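Uncharacterized protein (Pyrococcus horikoshii, PDB 2P8T) is of unknown function but has a probable winged-helix N-terminal domain and may bind ATP and act as an aminoacyl-tRNA ligase. Local coordinates at residues 57-62 with 67-72. Numbering follows the deposited sequence.
Sequences LDIIRS and HFLTLK
One face of the Phe68 ring lies against the backbone of Arg61, whose CB comes within 3.6 Å of Phe68 CZ; with CG between the backbone N and the carbonyl carbon (chi1 59°), the ring reaches across to the partner strand. On the other face of the hairpin, the His67 ring has Ser62 OG over one side, displaced toward the rim, while Ile60 CD1 approaches obliquely at 3.8 Å from His67 ND1. The guanidinium of Arg61 carries Asp58 OD1 above one face, a contact of charges alone at 3.6 Å from NH2; its NH1 is hydrogen-bonded to Ser55 O. Between Arg61 and Phe68, two nearly straight backbone bonds define a hydrogen-bonded antiparallel pair. This short hairpin follows helix 44-56, the arrangement expected of the wing in a winged helix-turn-helix domain, and Ile59 and Ile60 turn back onto Leu54 of that helix. Where the second strand ends, Thr70 serves as N-cap of helix 71-81: OG1 takes the N-H of Gly73 and donates to Asp58 O at 2.6 Å, from above the carbonyl plane. The extended Lys72 chain passes Ile59 CG1 and delivers NZ to Leu57 O, 2.8 Å away in the carbonyl plane. With an alanine in place of Lys72, the Leu57 carbonyl would probably lose its ammonium donor and Ile59 CG1 its aliphatic cover. A water joins Asp58 OD2 to Lys72 N.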
loop_
_atom_site.group_PDB
_atom_site.type_symbol
_atom_site.label_atom_id
_atom_site.label_comp_id
_atom_site.label_asym_id
_atom_site.label_seq_id
_atom_site.Cartn_x
_atom_site.Cartn_y
_atom_site.Cartn_z
ATOM N N LEU A 57 -17.706 -0.252 -13.434
ATOM C CA LEU A 57 -18.191 -0.339 -12.073
ATOM C C LEU A 57 -18.457 1.038 -11.437
ATOM O O LEU A 57 -18.806 1.113 -10.259
ATOM C CB LEU A 57 -17.194 -1.146 -11.235
ATOM C CG LEU A 57 -17.277 -2.662 -11.466
ATOM C CD1 LEU A 57 -16.143 -3.305 -10.718
ATOM C CD2 LEU A 57 -18.616 -3.239 -11.022
ATOM N N ASP A 58 -18.303 2.095 -12.227
ATOM C CA ASP A 58 -18.566 3.490 -11.792
ATOM C C ASP A 58 -17.658 3.865 -10.621
ATOM O O ASP A 58 -18.070 4.577 -9.693
ATOM C CB ASP A 58 -20.033 3.704 -11.409
ATOM C CG ASP A 58 -20.369 5.184 -11.161
ATOM O OD1 ASP A 58 -19.785 6.044 -11.854
ATOM O OD2 ASP A 58 -21.200 5.466 -10.256
ATOM N N ILE A 59 -16.429 3.363 -10.666
ATOM C CA ILE A 59 -15.461 3.672 -9.625
ATOM C C ILE A 59 -14.582 4.812 -10.075
ATOM O O ILE A 59 -14.182 5.648 -9.266
ATOM C CB ILE A 59 -14.657 2.430 -9.197
ATOM C CG1 ILE A 59 -15.596 1.472 -8.452
ATOM C CG2 ILE A 59 -13.473 2.801 -8.307
ATOM C CD1 ILE A 59 -14.974 0.075 -8.164
ATOM N N ILE A 60 -14.304 4.851 -11.370
ATOM C CA ILE A 60 -13.590 5.971 -11.987
ATOM C C ILE A 60 -14.329 6.498 -13.217
ATOM O O ILE A 60 -15.199 5.822 -13.779
ATOM C CB ILE A 60 -12.140 5.618 -12.401
ATOM C CG1 ILE A 60 -12.119 4.654 -13.606
ATOM C CG2 ILE A 60 -11.321 5.098 -11.205
ATOM C CD1 ILE A 60 -10.747 4.394 -14.143
ATOM N N ARG A 61 -13.986 7.720 -13.601
ATOM C CA ARG A 61 -14.457 8.317 -14.843
ATOM C C ARG A 61 -13.269 8.997 -15.496
ATOM O O ARG A 61 -12.304 9.339 -14.812
ATOM C CB ARG A 61 -15.601 9.313 -14.586
ATOM C CG ARG A 61 -16.996 8.677 -14.399
ATOM C CD ARG A 61 -17.588 8.206 -15.739
ATOM N NE ARG A 61 -18.808 7.399 -15.616
ATOM C CZ ARG A 61 -18.829 6.077 -15.418
ATOM N NH1 ARG A 61 -17.695 5.395 -15.262
ATOM N NH2 ARG A 61 -19.993 5.435 -15.358
ATOM N N SER A 62 -13.329 9.166 -16.819
ATOM C CA SER A 62 -12.228 9.753 -17.586
ATOM C C SER A 62 -12.575 11.141 -18.121
ATOM O O SER A 62 -13.687 11.361 -18.603
ATOM C CB SER A 62 -11.833 8.846 -18.747
ATOM O OG SER A 62 -10.916 9.503 -19.605
ATOM N N HIS A 67 -7.905 10.219 -15.381
ATOM C CA HIS A 67 -8.933 9.450 -14.705
ATOM C C HIS A 67 -9.089 9.920 -13.266
ATOM O O HIS A 67 -8.111 10.261 -12.595
ATOM C CB HIS A 67 -8.596 7.955 -14.761
ATOM C CG HIS A 67 -8.431 7.429 -16.154
ATOM N ND1 HIS A 67 -9.442 6.780 -16.826
ATOM C CD2 HIS A 67 -7.386 7.487 -17.012
ATOM C CE1 HIS A 67 -9.018 6.437 -18.031
ATOM N NE2 HIS A 67 -7.777 6.863 -18.172
ATOM N N PHE A 68 -10.324 9.973 -12.802
ATOM C CA PHE A 68 -10.569 10.374 -11.429
ATOM C C PHE A 68 -11.613 9.497 -10.804
ATOM O O PHE A 68 -12.402 8.853 -11.493
ATOM C CB PHE A 68 -11.018 11.833 -11.344
ATOM C CG PHE A 68 -12.272 12.115 -12.107
ATOM C CD1 PHE A 68 -13.502 12.128 -11.466
ATOM C CD2 PHE A 68 -12.222 12.343 -13.477
ATOM C CE1 PHE A 68 -14.680 12.376 -12.180
ATOM C CE2 PHE A 68 -13.380 12.586 -14.199
ATOM C CZ PHE A 68 -14.619 12.612 -13.546
ATOM N N LEU A 69 -11.621 9.518 -9.480
ATOM C CA LEU A 69 -12.553 8.762 -8.685
ATOM C C LEU A 69 -13.926 9.414 -8.704
ATOM O O LEU A 69 -14.054 10.632 -8.556
ATOM C CB LEU A 69 -12.025 8.626 -7.246
ATOM C CG LEU A 69 -10.810 7.712 -7.042
ATOM C CD1 LEU A 69 -10.225 7.905 -5.645
ATOM C CD2 LEU A 69 -11.143 6.248 -7.259
ATOM N N THR A 70 -14.943 8.592 -8.920
ATOM C CA THR A 70 -16.341 9.006 -8.832
ATOM C C THR A 70 -16.704 9.125 -7.350
ATOM O O THR A 70 -15.854 8.886 -6.487
ATOM C CB THR A 70 -17.257 7.947 -9.452
ATOM O OG1 THR A 70 -17.164 6.741 -8.670
ATOM C CG2 THR A 70 -16.864 7.651 -10.922
ATOM N N LEU A 71 -17.963 9.454 -7.056
ATOM C CA LEU A 71 -18.440 9.469 -5.667
ATOM C C LEU A 71 -18.326 8.078 -5.022
ATOM O O LEU A 71 -17.863 7.947 -3.885
ATOM C CB LEU A 71 -19.858 10.028 -5.577
ATOM C CG LEU A 71 -19.986 11.460 -6.136
ATOM C CD1 LEU A 71 -21.446 11.933 -6.128
ATOM C CD2 LEU A 71 -19.061 12.472 -5.434
ATOM N N LYS A 72 -18.690 7.045 -5.776
ATOM C CA LYS A 72 -18.452 5.660 -5.331
ATOM C C LYS A 72 -16.956 5.387 -5.090
ATOM O O LYS A 72 -16.591 4.813 -4.051
ATOM C CB LYS A 72 -19.053 4.673 -6.343
ATOM C CG LYS A 72 -18.854 3.211 -5.972
ATOM C CD LYS A 72 -19.296 2.305 -7.084
ATOM C CE LYS A 72 -18.893 0.855 -6.779
ATOM N NZ LYS A 72 -19.419 -0.053 -7.842
HETATM O O HOH W 1 -20.391 7.315 -8.259
#